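Long-range contacts in DNA polymerase III, beta subunit (Eubacterium rectale, PDB 3T0P), which probably tethers DNA polymerases and other proteins to DNA as a ring-shaped head-to-tail homodimer, making replication processive: residues L159-E164 with S190-V195; R168-D173 with G240-I245; V194-T199 with V233-I238. All coordinates share one frame; numbering follows the deposited sequence.

Contact 1 of 3, residues L159-E164 with S190-V195; sequences LFEIEE and SKKVVV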
# COMPACT_ATOMS: atom_id res chain seq x y z
N LEU B 159 14.07 -3.71 -26.62
CA LEU B 159 15.07 -4.33 -27.47
C LEU B 159 16.16 -4.98 -26.60
O LEU B 159 16.67 -4.36 -25.67
CB LEU B 159 15.70 -3.29 -28.42
CG LEU B 159 16.83 -3.81 -29.34
CD1 LEU B 159 16.28 -4.60 -30.51
CD2 LEU B 159 17.68 -2.67 -29.84
N PHE B 160 16.50 -6.23 -26.92
CA PHE B 160 17.60 -6.97 -26.31
C PHE B 160 18.59 -7.25 -27.44
O PHE B 160 18.24 -7.92 -28.41
CB PHE B 160 17.08 -8.25 -25.63
CG PHE B 160 16.63 -7.99 -24.21
CD1 PHE B 160 15.46 -7.28 -23.95
CD2 PHE B 160 17.38 -8.46 -23.14
CE1 PHE B 160 15.06 -7.02 -22.63
CE2 PHE B 160 16.97 -8.20 -21.82
CZ PHE B 160 15.82 -7.47 -21.58
N GLU B 161 19.80 -6.65 -27.36
CA GLU B 161 20.81 -6.79 -28.41
C GLU B 161 22.14 -7.29 -27.84
O GLU B 161 22.67 -6.74 -26.88
CB GLU B 161 21.00 -5.45 -29.11
CG GLU B 161 21.78 -5.52 -30.40
CD GLU B 161 21.96 -4.19 -31.09
OE1 GLU B 161 21.50 -3.16 -30.55
OE2 GLU B 161 22.57 -4.16 -32.19
N ILE B 162 22.66 -8.36 -28.45
CA ILE B 162 23.91 -9.02 -28.06
C ILE B 162 24.84 -9.04 -29.26
O ILE B 162 24.42 -9.41 -30.35
CB ILE B 162 23.65 -10.46 -27.55
CG1 ILE B 162 22.96 -10.46 -26.18
CG2 ILE B 162 24.94 -11.29 -27.50
CD1 ILE B 162 22.05 -11.68 -25.95
N GLU B 163 26.10 -8.62 -29.04
CA GLU B 163 27.23 -8.62 -29.97
C GLU B 163 28.45 -8.98 -29.15
O GLU B 163 28.79 -8.26 -28.21
CB GLU B 163 27.40 -7.24 -30.68
CG GLU B 163 26.15 -6.62 -31.28
CD GLU B 163 25.63 -7.22 -32.58
OE1 GLU B 163 26.42 -7.29 -33.56
OE2 GLU B 163 24.42 -7.53 -32.65
N GLU B 164 29.11 -10.08 -29.49
CA GLU B 164 30.27 -10.64 -28.79
C GLU B 164 29.98 -10.76 -27.28
O GLU B 164 29.16 -11.60 -26.92
CB GLU B 164 31.61 -9.93 -29.10
CG GLU B 164 31.84 -8.48 -28.71
N SER B 190 25.55 -12.99 -32.41
CA SER B 190 24.73 -11.80 -32.49
C SER B 190 23.24 -12.17 -32.42
O SER B 190 22.81 -13.17 -33.01
CB SER B 190 25.03 -11.02 -33.76
OG SER B 190 26.33 -10.47 -33.63
N LYS B 191 22.50 -11.37 -31.67
CA LYS B 191 21.06 -11.53 -31.47
C LYS B 191 20.46 -10.16 -31.25
O LYS B 191 21.08 -9.33 -30.60
CB LYS B 191 20.75 -12.47 -30.29
CG LYS B 191 20.36 -13.87 -30.74
CD LYS B 191 20.73 -14.93 -29.72
CE LYS B 191 20.58 -16.31 -30.29
NZ LYS B 191 21.27 -17.32 -29.46
N LYS B 192 19.27 -9.91 -31.82
CA LYS B 192 18.53 -8.65 -31.73
C LYS B 192 17.04 -9.00 -31.70
O LYS B 192 16.48 -9.42 -32.71
CB LYS B 192 18.90 -7.77 -32.94
CG LYS B 192 18.85 -6.28 -32.67
CD LYS B 192 19.02 -5.47 -33.96
CE LYS B 192 18.56 -4.04 -33.76
NZ LYS B 192 18.95 -3.15 -34.90
N VAL B 193 16.42 -8.91 -30.52
CA VAL B 193 15.01 -9.26 -30.33
C VAL B 193 14.28 -8.19 -29.50
O VAL B 193 14.91 -7.44 -28.75
CB VAL B 193 14.82 -10.66 -29.69
CG1 VAL B 193 15.39 -11.76 -30.59
CG2 VAL B 193 15.39 -10.73 -28.27
N VAL B 194 12.95 -8.17 -29.61
CA VAL B 194 12.12 -7.23 -28.86
C VAL B 194 11.19 -8.07 -27.96
O VAL B 194 10.34 -8.83 -28.44
CB VAL B 194 11.35 -6.23 -29.77
CG1 VAL B 194 10.60 -5.20 -28.93
CG2 VAL B 194 12.29 -5.53 -30.74
N VAL B 195 11.43 -7.95 -26.65
CA VAL B 195 10.72 -8.65 -25.60
C VAL B 195 9.52 -7.80 -25.14
O VAL B 195 9.74 -6.64 -24.80
CB VAL B 195 11.65 -9.01 -24.39
CG1 VAL B 195 10.91 -9.88 -23.37
CG2 VAL B 195 12.95 -9.68 -24.86
O HOH W 1 28.12 -11.84 -31.94

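Contact 2 of 3, residues R168-D173 with G240-I245; sequences RVVSLD and GEYFKI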
# COMPACT_ATOMS: atom_id res chain seq x y z
N ARG B 168 22.94 -4.96 -24.82
CA ARG B 168 22.37 -3.61 -24.83
C ARG B 168 20.87 -3.77 -24.73
O ARG B 168 20.30 -4.58 -25.46
CB ARG B 168 22.80 -2.89 -26.12
CG ARG B 168 22.16 -1.56 -26.39
CD ARG B 168 22.85 -0.88 -27.55
NE ARG B 168 22.13 -1.04 -28.81
CZ ARG B 168 22.14 -0.14 -29.79
NH1 ARG B 168 22.83 0.99 -29.66
NH2 ARG B 168 21.45 -0.36 -30.90
N VAL B 169 20.24 -3.04 -23.76
CA VAL B 169 18.80 -3.07 -23.49
C VAL B 169 18.27 -1.69 -23.78
O VAL B 169 18.82 -0.71 -23.29
CB VAL B 169 18.49 -3.59 -22.07
CG1 VAL B 169 16.99 -3.55 -21.77
CG2 VAL B 169 19.03 -5.01 -21.89
N VAL B 170 17.23 -1.61 -24.64
CA VAL B 170 16.68 -0.34 -25.13
C VAL B 170 15.16 -0.31 -24.98
O VAL B 170 14.49 -1.27 -25.34
CB VAL B 170 17.08 -0.07 -26.62
CG1 VAL B 170 16.59 1.28 -27.12
CG2 VAL B 170 18.57 -0.20 -26.85
N SER B 171 14.63 0.83 -24.50
CA SER B 171 13.21 1.15 -24.50
C SER B 171 13.03 2.59 -24.98
O SER B 171 13.93 3.42 -24.82
CB SER B 171 12.58 0.95 -23.13
OG SER B 171 13.17 1.82 -22.19
N LEU B 172 11.90 2.87 -25.63
CA LEU B 172 11.57 4.19 -26.13
C LEU B 172 10.06 4.32 -26.29
O LEU B 172 9.37 3.33 -26.49
CB LEU B 172 12.32 4.54 -27.44
CG LEU B 172 12.03 3.76 -28.72
CD1 LEU B 172 10.95 4.44 -29.57
CD2 LEU B 172 13.27 3.68 -29.58
N ASP B 173 9.54 5.54 -26.17
CA ASP B 173 8.10 5.77 -26.28
C ASP B 173 7.78 6.91 -27.25
O ASP B 173 6.62 7.29 -27.38
CB ASP B 173 7.53 6.04 -24.88
CG ASP B 173 8.11 7.26 -24.17
OD1 ASP B 173 8.97 7.95 -24.77
OD2 ASP B 173 7.69 7.54 -23.02
N GLY B 240 9.13 -7.57 -36.26
CA GLY B 240 9.43 -6.32 -36.95
C GLY B 240 10.81 -5.72 -36.72
O GLY B 240 11.51 -6.07 -35.76
N GLU B 241 11.20 -4.80 -37.60
CA GLU B 241 12.49 -4.13 -37.49
C GLU B 241 12.40 -3.03 -36.44
O GLU B 241 11.54 -2.15 -36.56
CB GLU B 241 12.94 -3.58 -38.86
N TYR B 242 13.22 -3.11 -35.38
CA TYR B 242 13.22 -2.09 -34.32
C TYR B 242 13.80 -0.79 -34.89
O TYR B 242 14.53 -0.81 -35.89
CB TYR B 242 14.00 -2.55 -33.07
CG TYR B 242 13.68 -1.76 -31.81
CD1 TYR B 242 12.49 -1.97 -31.12
CD2 TYR B 242 14.57 -0.82 -31.30
CE1 TYR B 242 12.19 -1.27 -29.95
CE2 TYR B 242 14.28 -0.11 -30.13
CZ TYR B 242 13.09 -0.34 -29.47
OH TYR B 242 12.78 0.35 -28.32
N PHE B 243 13.44 0.33 -34.27
CA PHE B 243 13.86 1.68 -34.63
C PHE B 243 15.38 1.80 -34.76
O PHE B 243 16.12 1.23 -33.95
CB PHE B 243 13.32 2.68 -33.59
CG PHE B 243 11.86 2.46 -33.26
CD1 PHE B 243 10.86 3.03 -34.04
CD2 PHE B 243 11.48 1.62 -32.21
CE1 PHE B 243 9.52 2.78 -33.78
CE2 PHE B 243 10.13 1.37 -31.95
CZ PHE B 243 9.16 1.95 -32.73
N LYS B 244 15.85 2.52 -35.79
CA LYS B 244 17.28 2.76 -35.97
C LYS B 244 17.63 3.91 -35.04
O LYS B 244 17.24 5.05 -35.30
CB LYS B 244 17.67 3.02 -37.45
CG LYS B 244 16.61 3.66 -38.36
N ILE B 245 18.24 3.59 -33.88
CA ILE B 245 18.51 4.59 -32.85
C ILE B 245 19.98 5.04 -32.83
O ILE B 245 20.25 6.13 -32.31
CB ILE B 245 18.05 4.11 -31.44
CG1 ILE B 245 18.65 2.75 -31.03
CG2 ILE B 245 16.53 4.09 -31.36
CD1 ILE B 245 19.85 2.84 -30.09
O HOH W 2 10.36 0.56 -26.17

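Contact 3 of 3, residues V194-T199 with V233-I238; sequences VVPGKT and VVSRLI. With ACT (acetate ion), chain T.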
# COMPACT_ATOMS: atom_id res chain seq x y z
N VAL B 194 12.95 -8.17 -29.61
CA VAL B 194 12.12 -7.23 -28.86
C VAL B 194 11.19 -8.07 -27.96
O VAL B 194 10.34 -8.83 -28.44
CB VAL B 194 11.35 -6.23 -29.77
CG1 VAL B 194 10.60 -5.20 -28.93
CG2 VAL B 194 12.29 -5.53 -30.74
N VAL B 195 11.43 -7.95 -26.65
CA VAL B 195 10.72 -8.65 -25.60
C VAL B 195 9.52 -7.80 -25.14
O VAL B 195 9.74 -6.64 -24.80
CB VAL B 195 11.65 -9.01 -24.39
CG1 VAL B 195 10.91 -9.88 -23.37
CG2 VAL B 195 12.95 -9.68 -24.86
N PRO B 196 8.28 -8.36 -25.08
CA PRO B 196 7.14 -7.57 -24.59
C PRO B 196 7.38 -6.97 -23.21
O PRO B 196 8.05 -7.60 -22.38
CB PRO B 196 6.00 -8.60 -24.54
CG PRO B 196 6.39 -9.64 -25.54
CD PRO B 196 7.87 -9.73 -25.45
N GLY B 197 6.87 -5.76 -22.98
CA GLY B 197 7.01 -5.04 -21.72
C GLY B 197 6.41 -5.80 -20.57
O GLY B 197 7.05 -5.92 -19.51
N LYS B 198 5.20 -6.37 -20.77
CA LYS B 198 4.52 -7.16 -19.75
C LYS B 198 5.39 -8.35 -19.27
O LYS B 198 5.38 -8.66 -18.10
CB LYS B 198 3.17 -7.66 -20.27
CG LYS B 198 2.27 -8.26 -19.17
CD LYS B 198 0.87 -8.67 -19.71
CE LYS B 198 0.86 -9.79 -20.75
NZ LYS B 198 1.41 -11.08 -20.23
N THR B 199 6.14 -9.01 -20.18
CA THR B 199 7.00 -10.14 -19.82
C THR B 199 8.06 -9.73 -18.81
O THR B 199 8.26 -10.41 -17.82
CB THR B 199 7.66 -10.71 -21.07
OG1 THR B 199 6.63 -11.32 -21.84
CG2 THR B 199 8.78 -11.71 -20.74
N VAL B 233 10.12 -19.38 -17.61
CA VAL B 233 9.30 -18.33 -18.16
C VAL B 233 9.50 -18.38 -19.64
O VAL B 233 10.66 -18.41 -20.09
CB VAL B 233 9.62 -16.95 -17.55
CG1 VAL B 233 8.87 -15.86 -18.29
CG2 VAL B 233 9.30 -16.91 -16.06
N VAL B 234 8.40 -18.48 -20.40
CA VAL B 234 8.43 -18.50 -21.86
C VAL B 234 7.58 -17.34 -22.41
O VAL B 234 6.44 -17.15 -22.00
CB VAL B 234 7.98 -19.86 -22.43
CG1 VAL B 234 8.08 -19.86 -23.96
CG2 VAL B 234 8.80 -20.99 -21.83
N SER B 235 8.15 -16.56 -23.32
CA SER B 235 7.43 -15.43 -23.89
C SER B 235 7.60 -15.35 -25.37
O SER B 235 8.69 -15.61 -25.89
CB SER B 235 7.90 -14.13 -23.24
OG SER B 235 7.34 -12.97 -23.83
N ARG B 236 6.52 -14.94 -26.07
CA ARG B 236 6.56 -14.64 -27.50
C ARG B 236 7.39 -13.37 -27.67
O ARG B 236 7.53 -12.62 -26.72
CB ARG B 236 5.16 -14.41 -28.05
CG ARG B 236 4.29 -15.67 -28.19
CD ARG B 236 3.12 -15.45 -29.16
NE ARG B 236 2.52 -14.11 -29.05
CZ ARG B 236 1.26 -13.86 -28.72
NH1 ARG B 236 0.41 -14.86 -28.49
NH2 ARG B 236 0.82 -12.61 -28.63
N LEU B 237 7.99 -13.16 -28.84
CA LEU B 237 8.76 -11.96 -29.12
C LEU B 237 7.95 -11.06 -30.05
O LEU B 237 7.08 -11.54 -30.75
CB LEU B 237 10.11 -12.34 -29.76
CG LEU B 237 11.09 -13.09 -28.87
CD1 LEU B 237 12.22 -13.64 -29.70
CD2 LEU B 237 11.62 -12.19 -27.74
N ILE B 238 8.25 -9.75 -30.07
CA ILE B 238 7.54 -8.83 -30.98
C ILE B 238 8.23 -8.84 -32.35
O ILE B 238 9.45 -8.66 -32.43
CB ILE B 238 7.45 -7.41 -30.38
CG1 ILE B 238 6.86 -7.46 -28.96
CG2 ILE B 238 6.64 -6.50 -31.32
CD1 ILE B 238 6.88 -6.17 -28.19
C ACT T . -0.29 -11.21 -17.28
O ACT T . -0.56 -10.95 -16.12
OXT ACT T . 0.88 -11.34 -17.61
CH3 ACT T . -1.43 -11.29 -18.28
O HOH W 3 11.81 -9.59 -31.57

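Contact 1 of 3, residues L159-E164 with S190-V195
L159 turns its side chain so that CG lies opposite the backbone nitrogen (chi1 177°), which carries methyl CD1 over to K192 and V194; in F160, CG instead stands beside the nitrogen (chi1 -87°), and its ring carbon CD1 comes to CG2 of V195. The two strands run antiparallel, tied by two hydrogen-bonded pairs. In F160 with V193 the bonds are F160 N to V193 O, 2.7 Å, and V193 N to F160 O, 3.0 Å; I162 and K191 exchange an equivalent pair. L159 with V194 and E161 with K192 are the non-hydrogen-bonded pairs. L159, E161, K192 and V194 share one face. There CD1 of L159 lies 3.8 Å from CG of K192, the leucine meeting the lysine's methylenes at a slant. E161 and K192 run side by side, CG to CG at 3.8 Å; lysine suits this more exposed place because its stem is greasy while its end reaches outward. The E161 carboxylate has its firm partner in R168, a salt bridge on the adjoining strand. On the other face, the F160 ring meets V195 obliquely, CD1 to CG2 at 3.6 Å, and CB of F160 rests on CG2 of V193 at 4.0 Å. A flat ring against a branched valine suits this buried end, while the end of K191 leads away to a salt bridge with E126. Where E163 and S190 are exposed to solvent, E163 folds back at chi2 and OE1 comes 3.2 Å from S190 OG, a weak interaction whose proton may go elsewhere. Strand 157-163 is thus held between the outermost strand 187-196 and strand 166-172, whose L167 and V169 touch F160, while I219 of strand 214-220 packs against V193 and K191.

Contact 2 of 3, residues R168-D173 with G240-I245
V170 and L172 of strand 166-172 meet Y242, F243 and I245 of the loop that leads from strand 231-236 to strand 255-260; the strand belongs to an antiparallel sheet of the beta sliding-ring fold, in its central domain, and the loop packs over that sheet, residues 242-245 running at 93° to residues 168-172. Most of the contact is apolar. L172 has CG in the crowded position between backbone N and carbonyl carbon (chi1 66°), and from there its two methyls divide the work: CD2 reaches CG2 of I245 at 3.7 Å, whereas CD1 sits over a face of F243. That second approach is a CH-pi contact, 4.1 Å from CD1 to the ring centroid and 20° off the normal. V170 CG1 adds an oblique contact with Y242 CE2 at 4.0 Å. Within the loop the F243 edge points at a face of Y242, CD2 over the ring centre, so that the two aromatics brace each other. Leucine, with two methyls on one stem, can meet Y242, F243 and I245 at once. A charged group joins in through its flat surface: CD1 of I245 lies over the R168 guanidinium, 3.5 Å from NH1, while NE pairs with E161 and NH1 with D246 in salt bridges. Polar contact is indirect: one water accepts from L172 N at 2.8 Å and hydrogen-bonds Y242 OH at 3.2 Å.

Contact 3 of 3, residues V194-T199 with V233-I238
A strand-to-helix turn, where strand 187-196 gives way to helix 197-206 with P196 as the N-cap residue, is pressed here against the end of strand 231-236 and the loop that follows. V194 O accepts I238 N at 2.8 Å. On the other side of this pair a water accepts from V194 N and donates to I238 O, 2.7 Å each, so the water bridges these two atoms in place of a direct bond. Beyond it, CD1 of I238 lies 3.9 Å from V194 CG1, and CG1 of I238 approaches P196 CG; the long isoleucine branch covers strand and turn together. P196 has no N-H to offer, and its CD instead comes 3.2 Å from R236 O. S235 OG donates to the same carbonyl, at 2.9 Å. S235 sets OG opposite its nitrogen (chi1 174°), which also puts the hydroxyl in front of T199, whose OG1 donates to S235 OG at 2.7 Å. Replacing S235 by an alanine would probably leave the T199 hydroxyl without this acceptor and R236 O without the hydroxyl that donates to it, loosening the helix start from the strand. Away from this junction, K198 NZ makes a salt bridge with D49 and a hydrogen bond to an acetate probably taken from the crystallisation liquor. Because T199 OG1 donates to S235 OG, which in turn donates to R236 O, the two bonds are likely to reinforce one another cooperatively, pinning the helix's first turn to strand 231-236 among buried aliphatic neighbours.

Overall arrangement
From the N terminus, strand 157-163 comes first and turns straight into strand 166-172, its sheet neighbour, so the opening halves of contacts 1 and 2 lie side by side. Strand 187-196 then closes contact 1, and its far end, with V194 and V195 shared, begins contact 3. After helix 197-206 and strands 214-220 and 223-228, 233-238 closes contact 3; a few residues on, 240-245 closes contact 2. Contact 3 is therefore nested within contact 2, while contacts 1 and 2 cross. Together they tie the sheet holding strands 157-163, 166-172 and 187-196 to the one holding strand 231-236, and Y242, packed against V194, brings all three contacts into touch.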